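Local coordinates for hybrid kinase (Caulobacter vibrioides, PDB 6QRL), which probably autophosphorylates on histidine as a hybrid sensor kinase and is controlled by cyclic di-GMP, which binds its pseudo-receiver domain, the piece in this crystal, at residues A[1-6]-A[105-110]; A[6-11]-A[32-37]. All blocks are in the same frame, centred on the assembly; numbering follows the deposited sequence.

Interaction 1. Residues A[1-6]-A[105-110]; sequences AAPLEG and SLVAQV. With C2E (9,9'-[(2R,3R,3aS,5S,7aR,9R,10R,10aS,12S,14aR)-3,5,10,12-tetrahydroxy-5,12-dioxidooctahydro-2H,7H-difuro[3,2-d:3',2'-j][1,3,7,9,2,8]tetraoxadiphosphacyclododecine-2,9-diyl]bis(2-amino-1,9-dihydro-6H-purin-6-one)), chain C.
Leu4 and Val107 mark the nearest approach of the backbones, 6.9 Å from CA to CA, where a type I beta turn from Ala2 to Glu5 presents its two central residues to helix 103-111. The turn leads into the first strand of the pseudo-receiver domain, an alpha/beta fold with a five-stranded parallel sheet, and the helix is the last of that fold. The interface is wholly apolar. Pro3, whose ring suits the first central position of a turn, crosses Val107 at about a right angle, touching it through CB and CG, with CG 3.8 Å from Val107 CG1. Leu4 works as a fork. With CG anti to its own carbonyl carbon (chi1 -68°), the branch point comes to 4.2 Å from Val107 CG2, and its two methyls part to residues one helical turn apart. CD1 meets Leu106 CD2 at 4.0 Å, and CD2 meets Val110 CG1 at 4.0 Å. Beta-branched valines put compact methyl pairs on this helix face, while the longer Leu106 continues inward to Leu53 and Thr22. Ala29 touches both Leu4 and Val107. From the same helix, Ser105 and Gln109 reach the cyclic di-GMP: Gln109 NE2 lies 3.4 Å from N1 of one guanine, whereas the short side chain of Ser105 donates from OG to N71 of the other guanine over 2.8 Å.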
# COMPACT_ATOMS: atom_id res chain seq x y z
N ALA A 1 -1.41 9.92 -20.57
CA ALA A 1 -1.45 8.44 -20.35
C ALA A 1 -0.40 8.00 -19.30
O ALA A 1 -0.10 6.78 -19.27
CB ALA A 1 -1.28 7.72 -21.67
N ALA A 2 0.13 8.92 -18.47
CA ALA A 2 1.03 8.63 -17.33
C ALA A 2 0.49 9.30 -16.07
O ALA A 2 1.07 10.28 -15.57
CB ALA A 2 2.45 9.08 -17.62
N PRO A 3 -0.65 8.83 -15.53
CA PRO A 3 -1.29 9.51 -14.40
C PRO A 3 -0.49 9.45 -13.10
O PRO A 3 -0.77 10.22 -12.22
CB PRO A 3 -2.64 8.77 -14.27
CG PRO A 3 -2.35 7.37 -14.82
CD PRO A 3 -1.39 7.63 -15.96
N LEU A 4 0.51 8.56 -12.99
CA LEU A 4 1.38 8.46 -11.78
C LEU A 4 2.76 9.08 -12.04
O LEU A 4 3.69 8.80 -11.23
CB LEU A 4 1.53 6.99 -11.38
CG LEU A 4 0.28 6.29 -10.85
CD1 LEU A 4 0.64 4.91 -10.29
CD2 LEU A 4 -0.44 7.14 -9.81
N GLU A 5 2.94 9.87 -13.11
CA GLU A 5 4.25 10.54 -13.36
C GLU A 5 4.70 11.26 -12.07
O GLU A 5 3.95 12.06 -11.54
CB GLU A 5 4.18 11.46 -14.59
CG GLU A 5 5.48 12.23 -14.88
CD GLU A 5 6.75 11.44 -15.17
OE1 GLU A 5 6.70 10.18 -15.27
OE2 GLU A 5 7.83 12.10 -15.30
N GLY A 6 5.91 10.95 -11.59
CA GLY A 6 6.55 11.64 -10.46
C GLY A 6 6.03 11.14 -9.12
O GLY A 6 6.23 11.87 -8.12
N SER A 105 -7.80 1.16 -10.95
CA SER A 105 -8.17 1.17 -9.52
C SER A 105 -6.93 1.50 -8.70
O SER A 105 -7.04 2.30 -7.74
CB SER A 105 -8.80 -0.12 -9.10
OG SER A 105 -10.07 -0.31 -9.69
N LEU A 106 -5.80 0.89 -9.05
CA LEU A 106 -4.51 1.15 -8.37
C LEU A 106 -4.21 2.65 -8.46
O LEU A 106 -3.95 3.28 -7.42
CB LEU A 106 -3.41 0.29 -9.02
CG LEU A 106 -2.02 0.42 -8.37
CD1 LEU A 106 -1.19 -0.83 -8.63
CD2 LEU A 106 -1.31 1.67 -8.88
N VAL A 107 -4.31 3.21 -9.67
CA VAL A 107 -4.04 4.65 -9.92
C VAL A 107 -4.96 5.52 -9.04
O VAL A 107 -4.46 6.43 -8.38
CB VAL A 107 -4.22 4.96 -11.42
CG1 VAL A 107 -4.25 6.45 -11.69
CG2 VAL A 107 -3.12 4.28 -12.24
N ALA A 108 -6.27 5.28 -9.04
CA ALA A 108 -7.24 6.07 -8.25
C ALA A 108 -6.88 5.98 -6.76
O ALA A 108 -6.83 7.04 -6.14
CB ALA A 108 -8.65 5.61 -8.52
N GLN A 109 -6.57 4.80 -6.20
CA GLN A 109 -6.33 4.71 -4.73
C GLN A 109 -4.98 5.34 -4.35
O GLN A 109 -4.87 5.88 -3.25
CB GLN A 109 -6.45 3.27 -4.24
CG GLN A 109 -7.88 2.75 -4.28
CD GLN A 109 -8.85 3.58 -3.47
OE1 GLN A 109 -8.57 3.93 -2.32
NE2 GLN A 109 -9.98 3.92 -4.08
N VAL A 110 -3.99 5.30 -5.23
CA VAL A 110 -2.68 5.97 -4.99
C VAL A 110 -2.88 7.49 -5.06
O VAL A 110 -2.37 8.19 -4.15
CB VAL A 110 -1.63 5.47 -5.99
CG1 VAL A 110 -0.36 6.30 -5.89
CG2 VAL A 110 -1.33 3.98 -5.76
P1 C2E C . -16.48 -2.43 -4.83
O2P C2E C . -15.14 -2.92 -4.32
O1P C2E C . -17.70 -2.60 -3.98
O5' C2E C . -16.31 -0.85 -5.01
C5' C2E C . -17.47 -0.05 -5.23
C4' C2E C . -17.03 1.37 -5.35
O4' C2E C . -16.53 1.83 -4.08
C3' C2E C . -15.86 1.60 -6.30
O3' C2E C . -16.43 1.66 -7.62
C2' C2E C . -15.24 2.91 -5.76
O2' C2E C . -15.63 4.03 -6.52
C1' C2E C . -15.75 2.98 -4.31
N9 C2E C . -14.72 2.98 -3.27
C8 C2E C . -14.81 3.63 -2.06
N7 C2E C . -13.79 3.39 -1.28
C5 C2E C . -12.99 2.52 -2.00
C6 C2E C . -11.75 1.92 -1.65
O6 C2E C . -11.12 2.02 -0.60
N1 C2E C . -11.28 1.09 -2.67
C2 C2E C . -11.90 0.87 -3.87
N2 C2E C . -11.29 0.02 -4.72
N3 C2E C . -13.07 1.43 -4.21
C4 C2E C . -13.55 2.24 -3.23
P11 C2E C . -15.53 1.06 -8.81
O21 C2E C . -14.14 1.59 -8.56
O11 C2E C . -16.21 1.37 -10.11
O5A C2E C . -15.58 -0.53 -8.61
C5A C2E C . -16.76 -1.30 -8.98
C4A C2E C . -16.51 -2.75 -8.67
O4A C2E C . -15.57 -3.29 -9.63
C3A C2E C . -15.88 -3.06 -7.31
O3A C2E C . -16.88 -3.01 -6.29
C2A C2E C . -15.27 -4.43 -7.57
O2A C2E C . -16.13 -5.55 -7.56
C1A C2E C . -14.77 -4.28 -9.00
N91 C2E C . -13.38 -3.84 -9.01
C81 C2E C . -12.97 -2.54 -8.90
N71 C2E C . -11.67 -2.41 -8.87
C51 C2E C . -11.20 -3.71 -8.97
C61 C2E C . -9.87 -4.18 -8.99
O61 C2E C . -8.83 -3.52 -8.86
N11 C2E C . -9.83 -5.57 -9.12
C21 C2E C . -10.93 -6.40 -9.21
N21 C2E C . -10.66 -7.71 -9.35
N31 C2E C . -12.19 -5.96 -9.16
C41 C2E C . -12.25 -4.61 -9.05

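Interaction 2. Residues A[6-11]-A[32-37]; sequences GRNVAI and RAYAAV
From Arg7 to Ile11 and from Arg32 to Ala36, five backbone hydrogen bonds join two stretches of chain that run side by side in the same direction, the axes of strands 8-11 and 32-36 lying 22° apart. Arg32 N gives its hydrogen to Arg7 O over 2.9 Å, and Val9 N answers to Arg32 O. Further on, Val9 and Ile11 each give through N and accept through O, so that Tyr34 is held at both N and O and Ala36 N reaches Ile11 O at 2.8 Å. Close CA-H...O contacts fill in between, such as Ala10 CA to Tyr34 O at 3.1 Å. These strands are the two ends of a right-handed beta-alpha-beta crossover, with helix 16-28 between them, as expected for a receiver fold. On the helix-covered face, branched Val9 packs on Ile26 and Ile11 on Thr22 of helix 16-28, and Ile11 CG2 sits 4.2 Å from the small Ala35 CB. The other face carries the polar cluster. Asn8 OD1 lies 2.6 Å from Arg32 NH1, near the guanidinium plane, with amide and guanidinium turned 48° from each other. Asn8 ND2 is hydrogen-bonded to Asp49 OD1, which fixes the amide's rotation. Tyr34 has CG anti to the carbonyl carbon (chi1 -62°), which carries the ring back along the sheet, edge toward Asn8, where OH makes a weak hydrogen bond of 3.4 Å to Asn8 OD1.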
# COMPACT_ATOMS: atom_id res chain seq x y z
N GLY A 6 5.91 10.95 -11.59
CA GLY A 6 6.55 11.64 -10.46
C GLY A 6 6.03 11.14 -9.12
O GLY A 6 6.23 11.87 -8.12
N ARG A 7 5.30 10.01 -9.09
CA ARG A 7 4.78 9.44 -7.83
C ARG A 7 5.57 8.19 -7.45
O ARG A 7 5.89 7.39 -8.36
CB ARG A 7 3.27 9.23 -7.93
CG ARG A 7 2.50 10.54 -7.84
CD ARG A 7 1.37 10.68 -8.83
NE ARG A 7 0.77 12.03 -8.91
CZ ARG A 7 0.14 12.66 -7.92
NH1 ARG A 7 0.00 12.10 -6.72
NH2 ARG A 7 -0.37 13.87 -8.12
N ASN A 8 5.88 8.05 -6.16
CA ASN A 8 6.56 6.86 -5.58
C ASN A 8 5.52 5.95 -4.94
O ASN A 8 4.67 6.43 -4.19
CB ASN A 8 7.65 7.30 -4.62
CG ASN A 8 8.75 8.07 -5.31
OD1 ASN A 8 9.25 7.67 -6.37
ND2 ASN A 8 9.15 9.18 -4.69
N VAL A 9 5.58 4.65 -5.25
CA VAL A 9 4.62 3.64 -4.71
C VAL A 9 5.42 2.40 -4.32
O VAL A 9 6.09 1.84 -5.22
CB VAL A 9 3.54 3.27 -5.73
CG1 VAL A 9 2.48 2.39 -5.08
CG2 VAL A 9 2.92 4.49 -6.41
N ALA A 10 5.35 2.00 -3.05
CA ALA A 10 5.91 0.73 -2.53
C ALA A 10 4.87 -0.39 -2.62
O ALA A 10 3.64 -0.10 -2.48
CB ALA A 10 6.37 0.92 -1.10
N ILE A 11 5.32 -1.62 -2.86
CA ILE A 11 4.47 -2.85 -2.77
C ILE A 11 5.14 -3.78 -1.76
O ILE A 11 6.25 -4.21 -2.02
CB ILE A 11 4.20 -3.51 -4.14
CG1 ILE A 11 3.48 -4.85 -3.98
CG2 ILE A 11 5.45 -3.64 -5.00
CD1 ILE A 11 2.07 -4.70 -3.44
N ARG A 32 7.05 5.31 -10.02
CA ARG A 32 8.28 4.58 -9.61
C ARG A 32 7.91 3.56 -8.53
O ARG A 32 7.30 3.98 -7.52
CB ARG A 32 9.35 5.54 -9.11
CG ARG A 32 10.34 6.01 -10.18
CD ARG A 32 11.58 6.74 -9.65
NE ARG A 32 11.55 8.15 -10.02
CZ ARG A 32 10.65 9.06 -9.61
NH1 ARG A 32 9.68 8.73 -8.76
NH2 ARG A 32 10.71 10.30 -10.05
N ALA A 33 8.28 2.29 -8.75
CA ALA A 33 7.89 1.12 -7.92
C ALA A 33 9.02 0.74 -6.96
O ALA A 33 10.16 0.72 -7.41
CB ALA A 33 7.49 -0.06 -8.78
N TYR A 34 8.70 0.47 -5.70
CA TYR A 34 9.64 0.03 -4.63
C TYR A 34 9.12 -1.29 -4.04
O TYR A 34 8.20 -1.25 -3.23
CB TYR A 34 9.85 1.14 -3.58
CG TYR A 34 10.47 2.37 -4.20
CD1 TYR A 34 9.66 3.31 -4.80
CD2 TYR A 34 11.85 2.54 -4.29
CE1 TYR A 34 10.20 4.41 -5.45
CE2 TYR A 34 12.40 3.64 -4.94
CZ TYR A 34 11.57 4.58 -5.52
OH TYR A 34 12.04 5.66 -6.21
N ALA A 35 9.64 -2.43 -4.51
CA ALA A 35 9.16 -3.78 -4.12
C ALA A 35 9.79 -4.17 -2.79
O ALA A 35 10.99 -3.96 -2.63
CB ALA A 35 9.51 -4.78 -5.19
N ALA A 36 9.02 -4.70 -1.85
CA ALA A 36 9.53 -5.15 -0.54
C ALA A 36 8.79 -6.40 -0.07
O ALA A 36 7.61 -6.59 -0.46
CB ALA A 36 9.39 -4.02 0.43
N VAL A 37 9.40 -7.20 0.81
CA VAL A 37 8.75 -8.46 1.28
C VAL A 37 7.78 -8.19 2.44
O VAL A 37 6.98 -9.07 2.71
CB VAL A 37 9.74 -9.56 1.70
CG1 VAL A 37 10.48 -10.10 0.51
CG2 VAL A 37 10.65 -9.12 2.83

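In the fold
From the N terminus, residues 1-6 form a turn that is met near the end of the domain by helix 103-111, so that interaction 1 closes a loop around nearly the whole fold. Interaction 2 is nested inside that loop: the chain runs through strand 8-12, makes one pass through helix 16-28 and comes back as edge strand 32-36. Gly6 lies in a segment of each, joining the turn to the approach of the strand. Their centres lie 12 Å apart, yet they touch, Val110 CG1 packing on Val9 CG2 at 3.8 Å. Interaction 1 thus ties the cyclic di-GMP-binding helix to the N-terminal turn, and interaction 2 joins strand 8-12 to the sheet edge.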